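Local coordinates for prolyl endopeptidase (Myxococcus xanthus, PDB 2BKL), which probably hydrolyses oligopeptides after proline, and much less readily after alanine, as a serine peptidase of the S9A family, at residues F63-Y68 with D407-P412; E413-E418 with P470-G475; S466-W471 with G476-A481; T385-I390 with A462-S467. All coordinates share one frame; numbering follows the deposited sequence.

All four contacts lie on the same side of the chain's centre. Interactions 2 and 3 are inside the alpha/beta-hydrolase domain, interaction 1 involves the interdomain linker, and interaction 4 bridges propeller and hydrolase domain. Interaction 3 is the most buried: every touching residue is internal, and two hydrogen bonds and two CH-pi contacts tie helix 469-473 to its following strand. Interaction 2 uses the same helix and reaches the same sheet at one of its edge strands, 415-423, adding a short bond from a buried tyrosine to an exposed aspartate. Interactions 1 and 4 lie nearer the surface and carry no hydrogen bond across their segments; both rest on a proline. Pro-387 and Val-408 join these two.

Interaction 1 (F63-Y68 with D407-P412); sequences FKELFY and DVPMNP
Glu-65 and Leu-66, near the C-terminal end of helix 56-67, pack against Val-408 and Pro-409 of the linker that runs from propeller strand 400-405 to strand 415-423 of the alpha/beta-hydrolase sheet. Pro-409 is the centre of an inverse gamma turn, closed by a weak bond from Met-410 N to Val-408 O of 2.8 Å, and its CB points at the helix. Glu-65 comes first along the helix. Its CG stands anti to the backbone N (chi1 175°) and the chain beyond is extended, which lays the side chain along the proline ring, the two running past each other in opposite directions. The methylene CG of Glu-65 sits tightly on Pro-409 CG at 3.3 Å, and farther out Glu-65 OE2 passes 3.8 Å from Pro-409 CB. It is thus the aliphatic part of the acid that does most of the touching. The other carboxylate oxygen, OE1, is engaged in a salt bridge with Arg-62, which also donates from NH2 to Pro-409 O; one guanidinium therefore links the helix to the gamma turn where the two segments themselves share no hydrogen bond. Next in the helix, Leu-66 extends a single branch to the linker. Its CD2 lies 4.2 Å from Pro-409 CG and closer still to Val-408, whose side chain it crosses at about a right angle. Leu-66 also rests on Leu-469 and Ser-466 of the hydrolase domain. The two methyls of Val-408 divide their contacts: Val-408 CG2 lies against Pro-387 CG, whereas Val-408 CG1 meets Leu-66 CD2 at 3.6 Å.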
loop_
_atom_site.group_PDB
_atom_site.type_symbol
_atom_site.label_atom_id
_atom_site.label_comp_id
_atom_site.label_asym_id
_atom_site.label_seq_id
_atom_site.Cartn_x
_atom_site.Cartn_y
_atom_site.Cartn_z
ATOM N N PHE A 63 -20.023 8.620 10.523
ATOM C CA PHE A 63 -19.239 7.662 9.738
ATOM C C PHE A 63 -20.157 6.674 9.011
ATOM O O PHE A 63 -19.842 6.229 7.916
ATOM C CB PHE A 63 -18.206 6.931 10.595
ATOM C CG PHE A 63 -17.048 7.789 11.045
ATOM C CD1 PHE A 63 -16.422 8.656 10.173
ATOM C CD2 PHE A 63 -16.588 7.714 12.339
ATOM C CE1 PHE A 63 -15.327 9.425 10.583
ATOM C CE2 PHE A 63 -15.497 8.498 12.760
ATOM C CZ PHE A 63 -14.890 9.351 11.876
ATOM N N LYS A 64 -21.317 6.354 9.580
ATOM C CA LYS A 64 -22.270 5.507 8.865
ATOM C C LYS A 64 -22.802 6.210 7.602
ATOM O O LYS A 64 -22.915 5.602 6.541
ATOM C CB LYS A 64 -23.405 5.074 9.801
ATOM C CG LYS A 64 -24.194 3.911 9.262
ATOM C CD LYS A 64 -25.237 3.439 10.264
ATOM C CE LYS A 64 -26.236 2.488 9.604
ATOM N NZ LYS A 64 -27.189 3.238 8.745
ATOM N N GLU A 65 -23.073 7.506 7.703
ATOM C CA GLU A 65 -23.526 8.314 6.586
ATOM C C GLU A 65 -22.444 8.422 5.499
ATOM O O GLU A 65 -22.744 8.488 4.301
ATOM C CB GLU A 65 -23.942 9.690 7.129
ATOM C CG GLU A 65 -24.355 10.758 6.149
ATOM C CD GLU A 65 -24.941 11.994 6.844
ATOM O OE1 GLU A 65 -24.541 12.304 8.013
ATOM O OE2 GLU A 65 -25.800 12.669 6.217
ATOM N N LEU A 66 -21.180 8.405 5.912
ATOM C CA LEU A 66 -20.067 8.651 4.996
ATOM C C LEU A 66 -19.466 7.395 4.397
ATOM O O LEU A 66 -19.049 7.402 3.238
ATOM C CB LEU A 66 -18.946 9.404 5.722
ATOM C CG LEU A 66 -19.247 10.849 6.097
ATOM C CD1 LEU A 66 -18.177 11.378 7.008
ATOM C CD2 LEU A 66 -19.410 11.702 4.839
ATOM N N PHE A 67 -19.357 6.321 5.173
ATOM C CA PHE A 67 -18.578 5.141 4.741
ATOM C C PHE A 67 -19.356 4.176 3.860
ATOM O O PHE A 67 -18.752 3.398 3.114
ATOM C CB PHE A 67 -18.015 4.353 5.931
ATOM C CG PHE A 67 -16.868 5.001 6.636
ATOM C CD1 PHE A 67 -16.448 6.297 6.356
ATOM C CD2 PHE A 67 -16.234 4.302 7.631
ATOM C CE1 PHE A 67 -15.355 6.849 7.046
ATOM C CE2 PHE A 67 -15.161 4.847 8.339
ATOM C CZ PHE A 67 -14.737 6.134 8.047
ATOM N N TYR A 68 -20.683 4.149 3.981
ATOM C CA TYR A 68 -21.494 3.336 3.065
ATOM C C TYR A 68 -21.767 4.204 1.858
ATOM O O TYR A 68 -22.373 5.264 1.981
ATOM C CB TYR A 68 -22.789 2.890 3.727
ATOM C CG TYR A 68 -22.607 1.812 4.777
ATOM C CD1 TYR A 68 -22.370 0.494 4.417
ATOM C CD2 TYR A 68 -22.690 2.114 6.150
ATOM C CE1 TYR A 68 -22.217 -0.504 5.387
ATOM C CE2 TYR A 68 -22.532 1.153 7.115
ATOM C CZ TYR A 68 -22.280 -0.164 6.762
ATOM O OH TYR A 68 -22.101 -1.124 7.758
ATOM N N ASP A 407 -21.172 10.158 -4.791
ATOM C CA ASP A 407 -21.914 11.169 -4.066
ATOM C C ASP A 407 -21.674 10.936 -2.566
ATOM O O ASP A 407 -21.845 9.818 -2.057
ATOM C CB ASP A 407 -23.401 11.075 -4.411
ATOM C CG ASP A 407 -23.717 11.678 -5.776
ATOM O OD1 ASP A 407 -23.504 11.000 -6.803
ATOM O OD2 ASP A 407 -24.169 12.838 -5.917
ATOM N N VAL A 408 -21.238 11.980 -1.880
ATOM C CA VAL A 408 -20.939 11.916 -0.457
ATOM C C VAL A 408 -21.646 13.108 0.210
ATOM O O VAL A 408 -21.614 14.208 -0.327
ATOM C CB VAL A 408 -19.400 12.007 -0.239
ATOM C CG1 VAL A 408 -19.050 12.022 1.229
ATOM C CG2 VAL A 408 -18.681 10.844 -0.898
ATOM N N PRO A 409 -22.309 12.903 1.349
ATOM C CA PRO A 409 -23.052 13.993 2.005
ATOM C C PRO A 409 -22.107 14.944 2.734
ATOM O O PRO A 409 -21.972 14.870 3.955
ATOM C CB PRO A 409 -23.981 13.254 2.965
ATOM C CG PRO A 409 -23.249 12.002 3.285
ATOM C CD PRO A 409 -22.496 11.624 2.042
ATOM N N MET A 410 -21.493 15.843 1.981
ATOM C CA MET A 410 -20.538 16.821 2.505
ATOM C C MET A 410 -20.557 18.024 1.588
ATOM O O MET A 410 -21.064 17.937 0.473
ATOM C CB MET A 410 -19.128 16.231 2.480
ATOM C CG MET A 410 -18.792 15.663 1.095
ATOM S SD MET A 410 -17.106 15.613 0.582
ATOM C CE MET A 410 -16.490 17.085 1.340
ATOM N N ASN A 411 -20.010 19.144 2.049
ATOM C CA ASN A 411 -19.907 20.356 1.235
ATOM C C ASN A 411 -18.449 20.726 1.058
ATOM O O ASN A 411 -17.844 21.288 1.970
ATOM C CB ASN A 411 -20.668 21.513 1.886
ATOM C CG ASN A 411 -20.582 22.810 1.069
ATOM O OD1 ASN A 411 -19.939 22.875 0.009
ATOM N ND2 ASN A 411 -21.242 23.856 1.568
ATOM N N PRO A 412 -17.871 20.394 -0.099
ATOM C CA PRO A 412 -16.436 20.615 -0.344
ATOM C C PRO A 412 -15.991 22.074 -0.213
ATOM O O PRO A 412 -14.822 22.310 0.129
ATOM C CB PRO A 412 -16.234 20.126 -1.783
ATOM C CG PRO A 412 -17.403 19.244 -2.069
ATOM C CD PRO A 412 -18.531 19.757 -1.263
#

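Interaction 2 (E413-E418 with P470-G475); sequences EQYQVE and PWLDAG
Tyr-415, the first residue of strand 415-423, reaches across to Leu-472 and Asp-473 in the last turn of helix 469-473, joining an edge strand of the alpha/beta-hydrolase sheet to a helix packed on that sheet. With its CG anti to the carbonyl carbon (chi1 -46°), the tyrosine sends its ring straight at the helix, and the ring touches at two levels. Near its root, Tyr-415 CD1 lies 3.8 Å from Leu-472 CD1, while Tyr-415 CE1 is equally near Leu-472 CB, so the leucine meets the ring obliquely with its stem and one branch. At the far end, the hydroxyl donates to Asp-473 in a short bond, Tyr-415 OH to Asp-473 OD1 being 2.5 Å. The aspartate's CG lies beside its backbone N (chi1 -69°), which brings the carboxylate to the hydroxyl. The carboxylate comes in at the ring edge and nearly flat with it, the two planes only 23° apart, and OD1 accepts through its syn lone pair. Asp-473 OD2 lies 3.3 Å from Tyr-415 OH. Over one ring face, Gln-414 CB sits 4.1 Å above the plane and over its centre. Arg-437 donates from NH1 to Gln-414 OE1 and makes a long, weak ion pair with Asp-473 OD1. The helix ends directly afterwards in a Schellman motif, where Gly-475 takes a positive phi and Gly-475 N bonds to Leu-472 O at 3.0 Å. An acid at the carbonyl end of a helix is likely to be destabilised as an anion, and the phenol, with some help from Arg-437, would partly offset that charge.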
loop_
_atom_site.group_PDB
_atom_site.type_symbol
_atom_site.label_atom_id
_atom_site.label_comp_id
_atom_site.label_asym_id
_atom_site.label_seq_id
_atom_site.Cartn_x
_atom_site.Cartn_y
_atom_site.Cartn_z
ATOM N N GLU A 413 -16.890 23.025 -0.453
ATOM C CA GLU A 413 -16.550 24.452 -0.420
ATOM C C GLU A 413 -16.233 24.983 0.972
ATOM O O GLU A 413 -15.710 26.094 1.130
ATOM C CB GLU A 413 -17.698 25.279 -1.024
ATOM C CG GLU A 413 -18.006 24.925 -2.473
ATOM C CD GLU A 413 -16.787 25.030 -3.384
ATOM O OE1 GLU A 413 -16.229 26.152 -3.505
ATOM O OE2 GLU A 413 -16.372 23.989 -3.969
ATOM N N GLN A 414 -16.511 24.185 1.986
ATOM C CA GLN A 414 -16.160 24.557 3.349
ATOM C C GLN A 414 -14.676 24.346 3.663
ATOM O O GLN A 414 -14.216 24.806 4.690
ATOM C CB GLN A 414 -17.031 23.797 4.364
ATOM C CG GLN A 414 -18.460 24.404 4.448
ATOM C CD GLN A 414 -19.455 23.567 5.238
ATOM O OE1 GLN A 414 -19.072 22.722 6.053
ATOM N NE2 GLN A 414 -20.755 23.794 4.978
ATOM N N TYR A 415 -13.939 23.646 2.804
ATOM C CA TYR A 415 -12.571 23.222 3.114
ATOM C C TYR A 415 -11.587 23.729 2.085
ATOM O O TYR A 415 -11.950 24.076 0.947
ATOM C CB TYR A 415 -12.463 21.679 3.154
ATOM C CG TYR A 415 -13.563 21.031 3.923
ATOM C CD1 TYR A 415 -13.600 21.087 5.287
ATOM C CD2 TYR A 415 -14.603 20.406 3.278
ATOM C CE1 TYR A 415 -14.640 20.520 6.008
ATOM C CE2 TYR A 415 -15.652 19.837 3.987
ATOM C CZ TYR A 415 -15.673 19.913 5.337
ATOM O OH TYR A 415 -16.729 19.374 6.056
ATOM N N GLN A 416 -10.332 23.805 2.503
ATOM C CA GLN A 416 -9.271 24.104 1.556
ATOM C C GLN A 416 -8.083 23.236 1.815
ATOM O O GLN A 416 -7.903 22.671 2.908
ATOM C CB GLN A 416 -8.867 25.558 1.579
ATOM C CG GLN A 416 -8.245 26.001 2.859
ATOM C CD GLN A 416 -7.902 27.484 2.885
ATOM O OE1 GLN A 416 -8.274 28.183 3.811
ATOM N NE2 GLN A 416 -7.182 27.954 1.869
ATOM N N VAL A 417 -7.266 23.138 0.785
ATOM C CA VAL A 417 -6.054 22.336 0.782
ATOM C C VAL A 417 -4.916 23.258 0.409
ATOM O O VAL A 417 -4.998 23.983 -0.597
ATOM C CB VAL A 417 -6.099 21.219 -0.279
ATOM C CG1 VAL A 417 -4.819 20.382 -0.258
ATOM C CG2 VAL A 417 -7.356 20.342 -0.107
ATOM N N GLU A 418 -3.912 23.309 1.273
ATOM C CA GLU A 418 -2.667 24.012 1.011
ATOM C C GLU A 418 -1.567 23.003 0.691
ATOM O O GLU A 418 -1.597 21.850 1.158
ATOM C CB GLU A 418 -2.232 24.773 2.261
ATOM C CG GLU A 418 -3.330 25.548 2.976
ATOM C CD GLU A 418 -2.724 26.294 4.119
ATOM O OE1 GLU A 418 -1.848 27.131 3.831
ATOM O OE2 GLU A 418 -3.063 26.003 5.285
ATOM N N PRO A 470 -15.243 14.521 10.041
ATOM C CA PRO A 470 -15.589 14.949 11.410
ATOM C C PRO A 470 -14.449 15.732 12.103
ATOM O O PRO A 470 -14.677 16.715 12.813
ATOM C CB PRO A 470 -15.899 13.619 12.109
ATOM C CG PRO A 470 -16.377 12.800 11.002
ATOM C CD PRO A 470 -15.453 13.073 9.858
ATOM N N TRP A 471 -13.214 15.362 11.796
ATOM C CA TRP A 471 -12.050 16.038 12.355
ATOM C C TRP A 471 -11.982 17.477 11.859
ATOM O O TRP A 471 -11.878 18.399 12.664
ATOM C CB TRP A 471 -10.799 15.245 11.990
ATOM C CG TRP A 471 -9.503 15.741 12.580
ATOM C CD1 TRP A 471 -8.492 16.413 11.928
ATOM C CD2 TRP A 471 -9.091 15.615 13.930
ATOM N NE1 TRP A 471 -7.487 16.712 12.813
ATOM C CE2 TRP A 471 -7.811 16.183 14.039
ATOM C CE3 TRP A 471 -9.666 15.039 15.063
ATOM C CZ2 TRP A 471 -7.117 16.220 15.247
ATOM C CZ3 TRP A 471 -8.972 15.057 16.251
ATOM C CH2 TRP A 471 -7.702 15.639 16.327
ATOM N N LEU A 472 -12.126 17.664 10.554
ATOM C CA LEU A 472 -12.100 18.995 9.948
ATOM C C LEU A 472 -13.265 19.824 10.467
ATOM O O LEU A 472 -13.109 21.001 10.772
ATOM C CB LEU A 472 -12.177 18.915 8.422
ATOM C CG LEU A 472 -11.075 18.126 7.697
ATOM C CD1 LEU A 472 -11.264 18.253 6.214
ATOM C CD2 LEU A 472 -9.674 18.560 8.096
ATOM N N ASP A 473 -14.427 19.195 10.619
ATOM C CA ASP A 473 -15.615 19.922 11.075
ATOM C C ASP A 473 -15.545 20.355 12.531
ATOM O O ASP A 473 -16.213 21.355 12.929
ATOM C CB ASP A 473 -16.873 19.087 10.810
ATOM C CG ASP A 473 -17.183 18.962 9.330
ATOM O OD1 ASP A 473 -16.635 19.766 8.538
ATOM O OD2 ASP A 473 -17.964 18.097 8.851
ATOM N N ALA A 474 -14.730 19.667 13.310
ATOM C CA ALA A 474 -14.447 20.007 14.696
ATOM C C ALA A 474 -13.352 21.069 14.835
ATOM O O ALA A 474 -12.945 21.384 15.955
ATOM C CB ALA A 474 -14.084 18.737 15.484
ATOM N N GLY A 475 -12.874 21.602 13.710
ATOM C CA GLY A 475 -11.850 22.639 13.653
ATOM C C GLY A 475 -10.452 22.046 13.567
ATOM O O GLY A 475 -9.488 22.725 13.879
#

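Interaction 3 (S466-W471 with G476-A481); sequences SSILPW and GVYAVA
Trp-471 makes both hydrogen bonds of this contact, one with its backbone and one with its indole. Its carbonyl O accepts from Gly-476 N at 2.9 Å, holding the turn after the helix. Its indole NE1 donates to Val-477 O at 3.0 Å with an N-H...O angle of 153°; the oxygen lies in the ring plane, but NE1 stands above the carbonyl plane and not on a lone pair. The indole is carried there by CG anti to the backbone N (chi1 -175°). Gly-476 CA then lies over one face of the five-membered ring, 4.0 Å from its centroid, and a CB on Gly-476 would clash with Trp-471 NE1. A leucine in place of Trp-471 would probably leave Val-477 O without this donor and open a gap over Gly-476. Farther in, Ile-468 lies over one face of the Tyr-478 ring in a CH-pi contact: its CG2 sits almost on the ring normal, 3.9 Å from the centroid, while Ile-468 CD1 touches Tyr-478 CD2 at 3.7 Å. These contacts seat segment 466-471 against the start of strand 477-481; helix 469-473 and this strand form, with strand 448-451, a beta-alpha-beta crossover, the repeating unit of the alpha/beta-hydrolase fold.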
loop_
_atom_site.group_PDB
_atom_site.type_symbol
_atom_site.label_atom_id
_atom_site.label_comp_id
_atom_site.label_asym_id
_atom_site.label_seq_id
_atom_site.Cartn_x
_atom_site.Cartn_y
_atom_site.Cartn_z
ATOM N N SER A 466 -13.038 10.159 3.387
ATOM C CA SER A 466 -14.147 10.735 4.135
ATOM C C SER A 466 -13.926 10.648 5.649
ATOM O O SER A 466 -14.535 11.398 6.404
ATOM C CB SER A 466 -15.457 10.055 3.757
ATOM O OG SER A 466 -15.454 8.706 4.135
ATOM N N SER A 467 -13.015 9.773 6.072
ATOM C CA SER A 467 -12.743 9.577 7.487
ATOM C C SER A 467 -12.253 10.810 8.223
ATOM O O SER A 467 -12.390 10.875 9.428
ATOM C CB SER A 467 -11.756 8.427 7.707
ATOM O OG SER A 467 -10.476 8.721 7.151
ATOM N N ILE A 468 -11.673 11.767 7.505
ATOM C CA ILE A 468 -11.157 12.976 8.118
ATOM C C ILE A 468 -12.225 14.067 8.280
ATOM O O ILE A 468 -11.981 15.077 8.916
ATOM C CB ILE A 468 -9.942 13.559 7.355
ATOM C CG1 ILE A 468 -10.361 14.236 6.050
ATOM C CG2 ILE A 468 -8.846 12.507 7.175
ATOM C CD1 ILE A 468 -9.234 15.040 5.437
ATOM N N LEU A 469 -13.424 13.887 7.731
ATOM C CA LEU A 469 -14.382 14.986 7.727
ATOM C C LEU A 469 -14.878 15.419 9.126
ATOM O O LEU A 469 -14.916 16.602 9.386
ATOM C CB LEU A 469 -15.547 14.743 6.763
ATOM C CG LEU A 469 -15.119 14.725 5.293
ATOM C CD1 LEU A 469 -16.312 14.311 4.430
ATOM C CD2 LEU A 469 -14.587 16.073 4.847
ATOM N N PRO A 470 -15.243 14.521 10.041
ATOM C CA PRO A 470 -15.589 14.949 11.410
ATOM C C PRO A 470 -14.449 15.732 12.103
ATOM O O PRO A 470 -14.677 16.715 12.813
ATOM C CB PRO A 470 -15.899 13.619 12.109
ATOM C CG PRO A 470 -16.377 12.800 11.002
ATOM C CD PRO A 470 -15.453 13.073 9.858
ATOM N N TRP A 471 -13.214 15.362 11.796
ATOM C CA TRP A 471 -12.050 16.038 12.355
ATOM C C TRP A 471 -11.982 17.477 11.859
ATOM O O TRP A 471 -11.878 18.399 12.664
ATOM C CB TRP A 471 -10.799 15.245 11.990
ATOM C CG TRP A 471 -9.503 15.741 12.580
ATOM C CD1 TRP A 471 -8.492 16.413 11.928
ATOM C CD2 TRP A 471 -9.091 15.615 13.930
ATOM N NE1 TRP A 471 -7.487 16.712 12.813
ATOM C CE2 TRP A 471 -7.811 16.183 14.039
ATOM C CE3 TRP A 471 -9.666 15.039 15.063
ATOM C CZ2 TRP A 471 -7.117 16.220 15.247
ATOM C CZ3 TRP A 471 -8.972 15.057 16.251
ATOM C CH2 TRP A 471 -7.702 15.639 16.327
ATOM N N GLY A 476 -10.350 20.778 13.192
ATOM C CA GLY A 476 -9.063 20.139 13.104
ATOM C C GLY A 476 -8.334 20.402 11.803
ATOM O O GLY A 476 -8.907 20.841 10.821
ATOM N N VAL A 477 -7.031 20.133 11.841
ATOM C CA VAL A 477 -6.144 20.213 10.678
ATOM C C VAL A 477 -5.645 18.816 10.397
ATOM O O VAL A 477 -5.310 18.070 11.323
ATOM C CB VAL A 477 -4.972 21.141 10.979
ATOM C CG1 VAL A 477 -3.884 21.128 9.869
ATOM C CG2 VAL A 477 -5.485 22.578 11.264
ATOM N N TYR A 478 -5.627 18.469 9.128
ATOM C CA TYR A 478 -5.059 17.196 8.659
ATOM C C TYR A 478 -3.894 17.514 7.765
ATOM O O TYR A 478 -4.036 18.277 6.800
ATOM C CB TYR A 478 -6.098 16.395 7.882
ATOM C CG TYR A 478 -5.613 15.072 7.325
ATOM C CD1 TYR A 478 -5.200 14.058 8.163
ATOM C CD2 TYR A 478 -5.623 14.838 5.961
ATOM C CE1 TYR A 478 -4.774 12.825 7.647
ATOM C CE2 TYR A 478 -5.215 13.624 5.439
ATOM C CZ TYR A 478 -4.788 12.635 6.290
ATOM O OH TYR A 478 -4.372 11.389 5.789
ATOM N N ALA A 479 -2.724 16.947 8.054
ATOM C CA ALA A 479 -1.517 17.230 7.288
ATOM C C ALA A 479 -0.885 15.935 6.848
ATOM O O ALA A 479 -0.881 14.959 7.606
ATOM C CB ALA A 479 -0.530 18.035 8.139
ATOM N N VAL A 480 -0.355 15.914 5.631
ATOM C CA VAL A 480 0.270 14.733 5.038
ATOM C C VAL A 480 1.636 15.169 4.470
ATOM O O VAL A 480 1.692 15.982 3.551
ATOM C CB VAL A 480 -0.619 14.115 3.915
ATOM C CG1 VAL A 480 0.033 12.849 3.379
ATOM C CG2 VAL A 480 -2.031 13.828 4.446
ATOM N N ALA A 481 2.718 14.635 5.030
ATOM C CA ALA A 481 4.069 15.016 4.616
ATOM C C ALA A 481 4.616 14.064 3.586
ATOM O O ALA A 481 4.473 12.830 3.746
ATOM C CB ALA A 481 4.981 15.099 5.815
#

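Interaction 4 (T385-I390 with A462-S467); sequences TTPRQI and ANFRSS
The backbones at Pro-387 and Phe-464 approach to 5.5 Å between CA atoms without any hydrogen bond between the segments, and the Phe-464 side chain points across to fill the junction. Its CG stands anti to the backbone N (chi1 180°), which swings the ring over the Thr-386 to Pro-387 link. Close to its root, Phe-464 CB lies 3.3 Å from Thr-386 O. Farther along, Pro-387 CA is 3.7 Å from Phe-464 CD2 and belongs to a group of proline atoms over one face of the ring. The pyrrolidine completes that cover in a CH-pi contact: Pro-387 CG is 4.0 Å from the ring centroid, 16° off the normal. The opposite face is met from within its own segment by Ser-466 N, 3.7 Å above the Phe-464 ring plane and offset toward its rim. The ring is thus sandwiched between a proline of the propeller and the chain of its own loop, while Thr-385 C approaches Phe-464 CD1 obliquely at 4.0 Å. With an alanine in place of Phe-464, Pro-387 loses its aromatic partner and a gap would probably open between propeller and loop. A polar tie lies beside this packing, for Ala-462 O accepts from Thr-382 OG1 in the adjoining propeller strand. Strand 386-394 runs between strands 376-383 and 400-405 of its four-stranded propeller sheet, and the loop 462-467 leads into helix 469-473; Met-410 of the interdomain linker touches the same ring, and helix 56-67 packs on the loop through Ser-466 and Ser-467.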
loop_
_atom_site.group_PDB
_atom_site.type_symbol
_atom_site.label_atom_id
_atom_site.label_comp_id
_atom_site.label_asym_id
_atom_site.label_seq_id
_atom_site.Cartn_x
_atom_site.Cartn_y
_atom_site.Cartn_z
ATOM N N THR A 385 -10.634 16.932 -0.809
ATOM C CA THR A 385 -12.033 17.345 -0.641
ATOM C C THR A 385 -13.004 16.922 -1.780
ATOM O O THR A 385 -14.173 17.331 -1.783
ATOM C CB THR A 385 -12.076 18.878 -0.482
ATOM O OG1 THR A 385 -11.652 19.507 -1.690
ATOM C CG2 THR A 385 -11.075 19.351 0.551
ATOM N N THR A 386 -12.536 16.095 -2.712
ATOM C CA THR A 386 -13.294 15.667 -3.912
ATOM C C THR A 386 -13.385 14.145 -3.931
ATOM O O THR A 386 -12.388 13.472 -4.205
ATOM C CB THR A 386 -12.579 16.094 -5.242
ATOM O OG1 THR A 386 -12.483 17.510 -5.337
ATOM C CG2 THR A 386 -13.413 15.722 -6.468
ATOM N N PRO A 387 -14.559 13.581 -3.683
ATOM C CA PRO A 387 -14.739 12.136 -3.854
ATOM C C PRO A 387 -14.386 11.634 -5.265
ATOM O O PRO A 387 -14.449 12.423 -6.206
ATOM C CB PRO A 387 -16.243 11.938 -3.539
ATOM C CG PRO A 387 -16.583 13.065 -2.681
ATOM C CD PRO A 387 -15.786 14.221 -3.182
ATOM N N ARG A 388 -14.052 10.349 -5.410
ATOM C CA ARG A 388 -13.600 9.779 -6.675
ATOM C C ARG A 388 -14.524 10.094 -7.821
ATOM O O ARG A 388 -15.724 9.905 -7.747
ATOM C CB ARG A 388 -13.477 8.243 -6.591
ATOM C CG ARG A 388 -12.216 7.737 -5.954
ATOM C CD ARG A 388 -12.297 6.273 -5.523
ATOM N NE ARG A 388 -12.765 5.368 -6.573
ATOM C CZ ARG A 388 -11.969 4.624 -7.353
ATOM N NH1 ARG A 388 -10.647 4.648 -7.207
ATOM N NH2 ARG A 388 -12.503 3.829 -8.283
ATOM N N GLN A 389 -13.917 10.564 -8.896
ATOM C CA GLN A 389 -14.569 10.766 -10.166
ATOM C C GLN A 389 -13.824 9.940 -11.186
ATOM O O GLN A 389 -12.606 9.918 -11.177
ATOM C CB GLN A 389 -14.457 12.212 -10.564
ATOM C CG GLN A 389 -15.208 13.156 -9.606
ATOM C CD GLN A 389 -15.008 14.622 -9.900
ATOM O OE1 GLN A 389 -14.164 15.008 -10.712
ATOM N NE2 GLN A 389 -15.754 15.457 -9.191
ATOM N N ILE A 390 -14.529 9.288 -12.083
ATOM C CA ILE A 390 -13.927 8.586 -13.189
ATOM C C ILE A 390 -14.309 9.252 -14.481
ATOM O O ILE A 390 -15.469 9.530 -14.713
ATOM C CB ILE A 390 -14.367 7.124 -13.220
ATOM C CG1 ILE A 390 -14.008 6.424 -11.912
ATOM C CG2 ILE A 390 -13.759 6.424 -14.438
ATOM C CD1 ILE A 390 -14.579 5.033 -11.846
ATOM N N ALA A 462 -3.074 13.086 -2.925
ATOM C CA ALA A 462 -4.380 13.674 -2.557
ATOM C C ALA A 462 -5.573 12.743 -2.795
ATOM O O ALA A 462 -6.494 13.021 -3.620
ATOM C CB ALA A 462 -4.573 15.007 -3.343
ATOM N N ASN A 463 -5.562 11.624 -2.101
ATOM C CA ASN A 463 -6.661 10.675 -2.070
ATOM C C ASN A 463 -7.798 11.311 -1.269
ATOM O O ASN A 463 -7.577 12.061 -0.321
ATOM C CB ASN A 463 -6.236 9.370 -1.362
ATOM C CG ASN A 463 -5.262 8.512 -2.186
ATOM O OD1 ASN A 463 -5.427 8.337 -3.403
ATOM N ND2 ASN A 463 -4.242 7.967 -1.512
ATOM N N PHE A 464 -9.031 11.028 -1.649
ATOM C CA PHE A 464 -10.168 11.417 -0.812
ATOM C C PHE A 464 -10.381 10.398 0.291
ATOM O O PHE A 464 -10.575 9.200 0.045
ATOM C CB PHE A 464 -11.449 11.570 -1.632
ATOM C CG PHE A 464 -12.636 11.965 -0.792
ATOM C CD1 PHE A 464 -12.726 13.236 -0.278
ATOM C CD2 PHE A 464 -13.642 11.035 -0.485
ATOM C CE1 PHE A 464 -13.819 13.609 0.517
ATOM C CE2 PHE A 464 -14.728 11.400 0.310
ATOM C CZ PHE A 464 -14.815 12.673 0.802
ATOM N N ARG A 465 -10.398 10.895 1.529
ATOM C CA ARG A 465 -10.715 10.076 2.669
ATOM C C ARG A 465 -11.863 10.756 3.405
ATOM O O ARG A 465 -11.677 11.815 4.002
ATOM C CB ARG A 465 -9.510 9.983 3.605
ATOM C CG ARG A 465 -8.390 9.045 3.175
ATOM C CD ARG A 465 -7.302 8.931 4.277
ATOM N NE ARG A 465 -6.198 8.018 3.952
ATOM C CZ ARG A 465 -5.766 7.001 4.718
ATOM N NH1 ARG A 465 -6.322 6.708 5.897
ATOM N NH2 ARG A 465 -4.746 6.261 4.294
ATOM N N SER A 466 -13.038 10.159 3.387
ATOM C CA SER A 466 -14.147 10.735 4.135
ATOM C C SER A 466 -13.926 10.648 5.649
ATOM O O SER A 466 -14.535 11.398 6.404
ATOM C CB SER A 466 -15.457 10.055 3.757
ATOM O OG SER A 466 -15.454 8.706 4.135
ATOM N N SER A 467 -13.015 9.773 6.072
ATOM C CA SER A 467 -12.743 9.577 7.487
ATOM C C SER A 467 -12.253 10.810 8.223
ATOM O O SER A 467 -12.390 10.875 9.428
ATOM C CB SER A 467 -11.756 8.427 7.707
ATOM O OG SER A 467 -10.476 8.721 7.151
#